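Local structure of Lic12234 (Leptospira interrogans, 4TZH) at residues 49-54 with 72-77; 87-92 with 110-115; 133-138 with 153-158. The protein is of unknown function but is a leucine-rich repeat protein of a human pathogen, regarded as a virulence factor, and probably works by binding partner molecules. All blocks are in the same frame, centred on the assembly; numbering follows the deposited sequence.

Contact 1 of 3, residues 49-54 with 72-77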
# COMPACT_ATOMS: atom_id res chain seq x y z
N ARG A 49 -7.08 8.90 4.43
CA ARG A 49 -8.16 7.95 4.65
C ARG A 49 -9.53 8.59 4.43
O ARG A 49 -9.73 9.76 4.83
CB ARG A 49 -8.09 7.46 6.10
CG ARG A 49 -9.27 6.53 6.50
CD ARG A 49 -8.87 5.86 7.80
NE ARG A 49 -9.98 5.13 8.44
CZ ARG A 49 -10.34 3.88 8.14
NH1 ARG A 49 -9.70 3.20 7.20
NH2 ARG A 49 -11.33 3.29 8.82
N ASP A 50 -10.48 7.86 3.83
CA ASP A 50 -11.87 8.31 3.76
C ASP A 50 -12.04 9.60 3.01
O ASP A 50 -12.70 10.54 3.48
CB ASP A 50 -12.47 8.38 5.16
CG ASP A 50 -13.96 8.12 5.20
OD1 ASP A 50 -14.56 7.82 4.14
OD2 ASP A 50 -14.55 8.26 6.28
N ASN A 51 -11.48 9.63 1.80
CA ASN A 51 -11.67 10.69 0.85
C ASN A 51 -12.34 10.08 -0.39
O ASN A 51 -12.91 8.97 -0.31
CB ASN A 51 -10.36 11.42 0.51
CG ASN A 51 -9.94 12.33 1.62
OD1 ASN A 51 -10.56 13.38 1.86
ND2 ASN A 51 -8.83 12.02 2.30
N GLU A 52 -12.33 10.80 -1.51
CA GLU A 52 -12.94 10.33 -2.75
C GLU A 52 -11.85 10.20 -3.85
O GLU A 52 -12.10 10.50 -5.01
CB GLU A 52 -14.06 11.30 -3.19
CG GLU A 52 -15.13 11.50 -2.13
CD GLU A 52 -16.18 12.54 -2.46
OE1 GLU A 52 -15.82 13.54 -3.12
OE2 GLU A 52 -17.34 12.41 -1.99
N LEU A 53 -10.62 9.81 -3.46
CA LEU A 53 -9.53 9.77 -4.44
C LEU A 53 -9.66 8.58 -5.37
O LEU A 53 -10.07 7.50 -4.95
CB LEU A 53 -8.18 9.68 -3.72
CG LEU A 53 -7.83 10.82 -2.77
CD1 LEU A 53 -6.54 10.50 -1.99
CD2 LEU A 53 -7.59 12.10 -3.52
N THR A 54 -9.28 8.75 -6.63
CA THR A 54 -9.26 7.64 -7.58
C THR A 54 -7.83 7.24 -7.96
O THR A 54 -7.60 6.13 -8.46
CB THR A 54 -10.10 7.94 -8.81
OG1 THR A 54 -9.54 9.06 -9.48
CG2 THR A 54 -11.56 8.22 -8.46
N SER A 72 -6.46 4.39 2.68
CA SER A 72 -7.61 3.53 2.90
C SER A 72 -8.92 4.24 2.68
O SER A 72 -8.99 5.45 2.84
CB SER A 72 -7.56 2.95 4.30
OG SER A 72 -7.59 3.95 5.30
N ARG A 73 -9.96 3.48 2.33
CA ARG A 73 -11.32 4.04 2.22
C ARG A 73 -11.40 5.17 1.20
O ARG A 73 -11.91 6.28 1.48
CB ARG A 73 -11.90 4.44 3.59
CG ARG A 73 -12.13 3.23 4.49
CD ARG A 73 -12.96 3.55 5.73
NE ARG A 73 -14.23 4.16 5.36
CZ ARG A 73 -15.04 4.77 6.22
NH1 ARG A 73 -14.72 4.86 7.51
NH2 ARG A 73 -16.18 5.30 5.80
N ASN A 74 -10.92 4.89 -0.02
CA ASN A 74 -11.04 5.84 -1.12
C ASN A 74 -11.65 5.04 -2.26
O ASN A 74 -12.34 4.04 -2.01
CB ASN A 74 -9.68 6.45 -1.49
CG ASN A 74 -9.34 7.57 -0.58
OD1 ASN A 74 -9.75 8.69 -0.81
ND2 ASN A 74 -8.55 7.32 0.47
N GLN A 75 -11.50 5.50 -3.51
CA GLN A 75 -11.97 4.75 -4.68
C GLN A 75 -10.76 4.58 -5.60
O GLN A 75 -10.88 4.70 -6.82
CB GLN A 75 -13.10 5.53 -5.41
CG GLN A 75 -14.32 5.88 -4.52
CD GLN A 75 -15.05 7.14 -4.95
OE1 GLN A 75 -14.99 7.59 -6.12
NE2 GLN A 75 -15.74 7.77 -4.00
N ILE A 76 -9.58 4.28 -5.01
CA ILE A 76 -8.34 4.15 -5.79
C ILE A 76 -8.43 2.98 -6.75
O ILE A 76 -8.67 1.87 -6.30
CB ILE A 76 -7.12 3.99 -4.82
CG1 ILE A 76 -6.93 5.22 -3.86
CG2 ILE A 76 -5.82 3.66 -5.58
CD1 ILE A 76 -6.38 6.55 -4.53
N SER A 77 -8.17 3.21 -8.05
CA SER A 77 -8.18 2.13 -9.01
C SER A 77 -6.83 2.01 -9.74
O SER A 77 -6.60 1.02 -10.43
CB SER A 77 -9.31 2.33 -10.02
OG SER A 77 -9.06 3.52 -10.75
O HOH W 1 -17.04 8.15 7.34
O HOH W 2 -14.76 7.29 -1.42
O HOH W 3 -13.86 10.55 -6.95

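Contact 2 of 3, residues 87-92 with 110-115. With ZN (zinc ion), chain E.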
# COMPACT_ATOMS: atom_id res chain seq x y z
N LYS A 87 10.99 4.71 -2.06
CA LYS A 87 11.91 3.67 -1.61
C LYS A 87 12.07 3.55 -0.13
O LYS A 87 12.70 2.58 0.34
CB LYS A 87 13.31 3.87 -2.25
CG LYS A 87 13.30 3.96 -3.77
CD LYS A 87 12.94 2.63 -4.37
CE LYS A 87 13.29 2.59 -5.83
NZ LYS A 87 12.59 1.45 -6.48
N ASN A 88 11.51 4.52 0.63
CA ASN A 88 11.60 4.46 2.08
C ASN A 88 10.25 4.06 2.69
O ASN A 88 10.13 3.97 3.91
CB ASN A 88 11.99 5.81 2.61
CG ASN A 88 13.46 6.03 2.42
OD1 ASN A 88 14.27 5.16 2.76
ND2 ASN A 88 13.82 7.14 1.82
N LEU A 89 9.26 3.75 1.84
CA LEU A 89 7.94 3.39 2.36
C LEU A 89 7.97 2.06 3.09
O LEU A 89 8.43 1.06 2.51
CB LEU A 89 6.96 3.38 1.20
CG LEU A 89 5.49 3.46 1.60
CD1 LEU A 89 5.15 4.85 2.12
CD2 LEU A 89 4.56 3.11 0.43
N GLU A 90 7.43 2.03 4.32
CA GLU A 90 7.43 0.84 5.18
C GLU A 90 6.04 0.27 5.38
O GLU A 90 5.90 -0.93 5.60
CB GLU A 90 8.02 1.18 6.57
CG GLU A 90 9.47 1.69 6.45
CD GLU A 90 10.20 1.95 7.76
OE1 GLU A 90 9.66 1.57 8.82
OE2 GLU A 90 11.32 2.48 7.75
N VAL A 91 5.01 1.13 5.36
CA VAL A 91 3.64 0.68 5.61
C VAL A 91 2.73 1.33 4.58
O VAL A 91 2.83 2.56 4.38
CB VAL A 91 3.16 1.09 7.01
CG1 VAL A 91 1.70 0.63 7.26
CG2 VAL A 91 4.09 0.54 8.09
N LEU A 92 1.89 0.53 3.94
CA LEU A 92 0.97 1.04 2.92
C LEU A 92 -0.42 0.47 3.21
O LEU A 92 -0.63 -0.75 3.15
CB LEU A 92 1.46 0.61 1.55
CG LEU A 92 0.58 1.00 0.36
CD1 LEU A 92 0.25 2.50 0.35
CD2 LEU A 92 1.32 0.65 -0.95
N GLU A 110 10.98 -1.09 -2.04
CA GLU A 110 12.01 -1.90 -1.45
C GLU A 110 11.95 -2.13 0.04
O GLU A 110 12.32 -3.25 0.49
CB GLU A 110 13.40 -1.34 -1.82
CG GLU A 110 13.86 -1.83 -3.18
CD GLU A 110 14.70 -0.85 -3.98
OE1 GLU A 110 15.83 -0.53 -3.54
OE2 GLU A 110 14.26 -0.46 -5.08
N LYS A 111 11.50 -1.13 0.83
CA LYS A 111 11.51 -1.30 2.28
C LYS A 111 10.11 -1.66 2.79
O LYS A 111 9.90 -1.70 4.01
CB LYS A 111 11.94 0.00 2.94
CG LYS A 111 13.46 0.22 2.88
CD LYS A 111 13.75 1.52 3.65
CE LYS A 111 15.20 1.87 3.61
NZ LYS A 111 15.37 3.15 4.34
N LEU A 112 9.15 -1.93 1.89
CA LEU A 112 7.78 -2.16 2.38
C LEU A 112 7.70 -3.39 3.25
O LEU A 112 8.14 -4.48 2.83
CB LEU A 112 6.86 -2.27 1.17
CG LEU A 112 5.36 -2.19 1.49
CD1 LEU A 112 4.98 -0.82 2.03
CD2 LEU A 112 4.52 -2.48 0.24
N GLY A 113 7.13 -3.21 4.43
CA GLY A 113 7.00 -4.30 5.38
C GLY A 113 5.58 -4.74 5.60
O GLY A 113 5.34 -5.93 5.86
N ILE A 114 4.62 -3.80 5.50
CA ILE A 114 3.22 -4.14 5.78
C ILE A 114 2.38 -3.58 4.67
O ILE A 114 2.47 -2.39 4.35
CB ILE A 114 2.82 -3.54 7.16
CG1 ILE A 114 3.68 -4.18 8.30
CG2 ILE A 114 1.33 -3.80 7.41
CD1 ILE A 114 3.65 -3.56 9.66
N LEU A 115 1.59 -4.46 4.02
CA LEU A 115 0.76 -4.06 2.89
C LEU A 115 -0.67 -4.55 3.14
O LEU A 115 -0.88 -5.76 3.22
CB LEU A 115 1.33 -4.65 1.60
CG LEU A 115 0.55 -4.40 0.32
CD1 LEU A 115 0.22 -2.91 0.11
CD2 LEU A 115 1.30 -4.91 -0.88
ZN ZN E . 12.25 2.66 9.48
O HOH W 4 12.24 3.98 5.66
O HOH W 5 13.98 3.73 9.01

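Contact 3 of 3, residues 133-138 with 153-158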
# COMPACT_ATOMS: atom_id res chain seq x y z
N GLU A 133 11.10 -7.83 -0.85
CA GLU A 133 11.92 -8.65 0.04
C GLU A 133 11.72 -8.42 1.52
O GLU A 133 11.98 -9.32 2.32
CB GLU A 133 13.42 -8.51 -0.29
CG GLU A 133 13.77 -8.85 -1.72
CD GLU A 133 15.24 -8.93 -2.08
OE1 GLU A 133 16.04 -9.42 -1.24
OE2 GLU A 133 15.58 -8.59 -3.24
N ASN A 134 11.29 -7.20 1.91
CA ASN A 134 11.14 -6.89 3.31
C ASN A 134 9.69 -7.07 3.81
O ASN A 134 9.39 -6.74 4.94
CB ASN A 134 11.62 -5.46 3.54
CG ASN A 134 13.12 -5.38 3.49
OD1 ASN A 134 13.69 -4.58 2.73
ND2 ASN A 134 13.77 -6.19 4.31
N LEU A 135 8.80 -7.60 2.95
CA LEU A 135 7.41 -7.73 3.34
C LEU A 135 7.23 -8.76 4.44
O LEU A 135 7.67 -9.91 4.25
CB LEU A 135 6.57 -8.05 2.11
CG LEU A 135 5.09 -7.72 2.21
CD1 LEU A 135 4.86 -6.20 2.33
CD2 LEU A 135 4.34 -8.29 1.04
N VAL A 136 6.56 -8.38 5.54
CA VAL A 136 6.32 -9.23 6.70
C VAL A 136 4.84 -9.61 6.79
O VAL A 136 4.48 -10.69 7.25
CB VAL A 136 6.81 -8.49 7.97
CG1 VAL A 136 6.48 -9.26 9.24
CG2 VAL A 136 8.32 -8.21 7.89
N SER A 137 3.97 -8.69 6.35
CA SER A 137 2.55 -8.97 6.47
C SER A 137 1.84 -8.52 5.19
O SER A 137 2.04 -7.39 4.73
CB SER A 137 1.97 -8.21 7.66
OG SER A 137 0.59 -8.51 7.77
N LEU A 138 1.05 -9.43 4.61
CA LEU A 138 0.31 -9.15 3.38
C LEU A 138 -1.13 -9.54 3.63
O LEU A 138 -1.40 -10.73 3.83
CB LEU A 138 0.90 -9.89 2.20
CG LEU A 138 0.19 -9.77 0.85
CD1 LEU A 138 0.04 -8.30 0.42
CD2 LEU A 138 0.93 -10.57 -0.22
N GLY A 153 6.11 -16.91 -3.28
CA GLY A 153 7.01 -17.75 -2.52
C GLY A 153 8.40 -17.16 -2.35
O GLY A 153 9.18 -17.66 -1.54
N GLN A 154 8.72 -16.08 -3.11
CA GLN A 154 10.01 -15.40 -2.99
C GLN A 154 10.05 -14.49 -1.77
O GLN A 154 11.13 -14.00 -1.43
CB GLN A 154 10.31 -14.56 -4.25
CG GLN A 154 10.44 -15.40 -5.53
CD GLN A 154 10.37 -14.58 -6.81
OE1 GLN A 154 10.29 -13.33 -6.81
NE2 GLN A 154 10.38 -15.27 -7.94
N LEU A 155 8.89 -14.25 -1.11
CA LEU A 155 8.82 -13.33 0.04
C LEU A 155 9.24 -14.07 1.30
O LEU A 155 8.41 -14.52 2.09
CB LEU A 155 7.41 -12.73 0.17
CG LEU A 155 6.87 -12.02 -1.08
CD1 LEU A 155 5.47 -11.52 -0.81
CD2 LEU A 155 7.76 -10.87 -1.49
N LYS A 156 10.55 -14.19 1.49
CA LYS A 156 11.12 -14.99 2.58
C LYS A 156 10.91 -14.44 3.99
O LYS A 156 11.02 -15.20 4.95
CB LYS A 156 12.61 -15.28 2.34
CG LYS A 156 12.90 -15.92 0.98
CD LYS A 156 12.30 -17.33 0.85
CE LYS A 156 12.58 -17.94 -0.50
NZ LYS A 156 11.98 -19.29 -0.62
N LYS A 157 10.58 -13.14 4.12
CA LYS A 157 10.36 -12.55 5.43
C LYS A 157 8.86 -12.50 5.75
O LYS A 157 8.47 -12.09 6.85
CB LYS A 157 10.93 -11.14 5.46
CG LYS A 157 12.46 -11.11 5.59
CD LYS A 157 12.99 -9.69 5.65
CE LYS A 157 12.49 -8.87 6.81
NZ LYS A 157 13.37 -7.68 7.01
N LEU A 158 8.03 -13.00 4.82
CA LEU A 158 6.58 -12.95 5.04
C LEU A 158 6.20 -13.86 6.22
O LEU A 158 6.54 -15.06 6.24
CB LEU A 158 5.87 -13.35 3.76
CG LEU A 158 4.38 -13.00 3.71
CD1 LEU A 158 4.17 -11.49 3.77
CD2 LEU A 158 3.72 -13.61 2.51
O HOH W 6 9.34 -11.10 2.45
O HOH W 7 12.65 -11.99 1.41

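Contact 1 of 3, residues 49-54 with 72-77
Residues 49-54 and 72-77 are equivalent loops of two successive leucine-rich repeats, stacked one on the other just past the C-terminal ends of strands 45-47 and 68-70, and polar bonds hold them together more than apolar packing does. Asn74 carries the centre. Its CG stands beside the backbone N (chi1 -82°), which turns the amide into the 49-54 loop, where OD1 takes the N-H of Leu53 at 3.0 Å and, weakly, that of Asn51. The amide's other end, ND2, donates to the carbonyls of Leu48 and Ile71, so both ends of this buried group are satisfied and its rotation is fixed. This is the asparagine of the leucine-rich repeat consensus; Asn51 repeats the role one turn earlier, with Leu48 and Leu25 as acceptors and Asn28 and Leu30 as donors. Backbone bonds flank the amide: Asp50 N gives to Ser72 O, Gln75 N to Leu53 O at 2.8 Å, and Ser77 N to Thr54 O.

The side of the loops carrying Arg49, Asp50 and Arg73 is charged. Arg49, extended from CG to NE, brings NH1 to Ser72 OG at 2.9 Å, in the plane of the guanidinium; that hydroxyl also bonds to Asp70, a zinc ligand. Arg73 CD lies over a face of the same guanidinium. Asp50 OD2 sits above the guanidinium of Arg73, 3.4 Å from NH2, an electrostatic pairing with no N-H aimed at the oxygen, while a water donates to Asp50 OD2 and accepts only weakly from Arg73 NH2.

On the flanks the stack carries on in both directions: Arg49 and Glu52 make backbone bonds to Arg27 and Leu30 in the loop after strand 22-24, and Arg73 and Ile76 to Asn95 and Ser98 in the loop after strand 91-93.

Contact 2 of 3, residues 87-92 with 110-115
Lys111 reaches across to residues 87-89 with its whole length. Its CB lies between the carbonyl oxygens of Lys87 and Leu89, 3.7 Å from each, and CG and CD pass the carbonyl oxygen of Lys87. CE then comes alongside Asn88 OD1, and NZ ends on that oxygen at 2.8 Å, in the carbonyl plane. The chain is fully extended beyond CG (chi2 -177°), which carries the ammonium out to the amide; Asn88 ND2 in turn holds the carbonyl of Lys64. A water donates to Asn88 O and to Glu90 OE2, the same oxygen that binds a zinc ion at 2.0 Å.

Here two consecutive leucine-rich repeats enter the parallel sheet. Glu90 O takes two N-H groups, from Gly113 at 2.8 Å and from Ile114, and Leu92 N then bonds to Ile114 O at 3.0 Å, so Val91 pairs with Ile114 and Leu92 with Leu115. On the side of Leu92 and Leu115, Leu112 CD1 from just before the strand packs on Leu92 CB at 3.8 Å, and Leu115 CD1 lies beside the CD2 methyl of Leu92. At the far end Lys87 NZ forms a salt bridge with Glu110 OE2, met on its anti side 33° out of the carboxylate plane, and also donates to the carbonyl of Glu108.

Contact 3 of 3, residues 133-138 with 153-158
Leu158 packs against residues 135-138 through its CD1 methyl, which lies 3.6 Å from Val136 O and 4.0 Å from Leu138 CB, with Leu135 CG a little farther off. Its CG stands opposite the backbone N (chi1 -165°), and this swings the branch in over the 133-138 backbone. Beside it Leu155 CD1 meets the CD2 methyl of Leu135 at 3.9 Å, the two side chains crossing at an angle. These buried leucines are the tight part, the hydrophobic interior of a leucine-rich repeat.

Toward solvent the fit is looser and water takes over. One water gives hydrogen bonds to the carbonyls of Glu133 and Leu135 and accepts from Lys157 N at 2.9 Å, bridging the two backbones where no clear direct hydrogen bond joins them. A second donates to Glu133 O and accepts weakly from Lys156 N. Lys157 runs along this side, its CD 3.5 Å from Glu133 O.

The type I turn from Leu155 to Leu158 leads into strand 160-162, whose residue Ile160, like Arg159 before it, bonds to the Val136 backbone. Leu138 packs on Leu115 of strand 114-116 and Leu161 of strand 160-162, while Gln183 holds the carbonyls of Leu155 and Leu158.

In the fold
All three contacts join a repeat to its successor along the stack, but at different levels of the turn. Contacts 2 and 3 lie where the chain enters the strands and touch each other: Gly113 and Leu115 of contact 2 make probable backbone bonds to Val136 and Ser137 of contact 3, on neighbouring strands 114-116 and 137-139. Contact 1 lies past the strand ends, its centre about 26 Å from that of contact 3. Each mixes buried and surface residues. In contact 1 the buried part is largely amide and backbone bonding; contact 2 combines strand pairing with leucines, and contact 3 relies on leucines and bridging water.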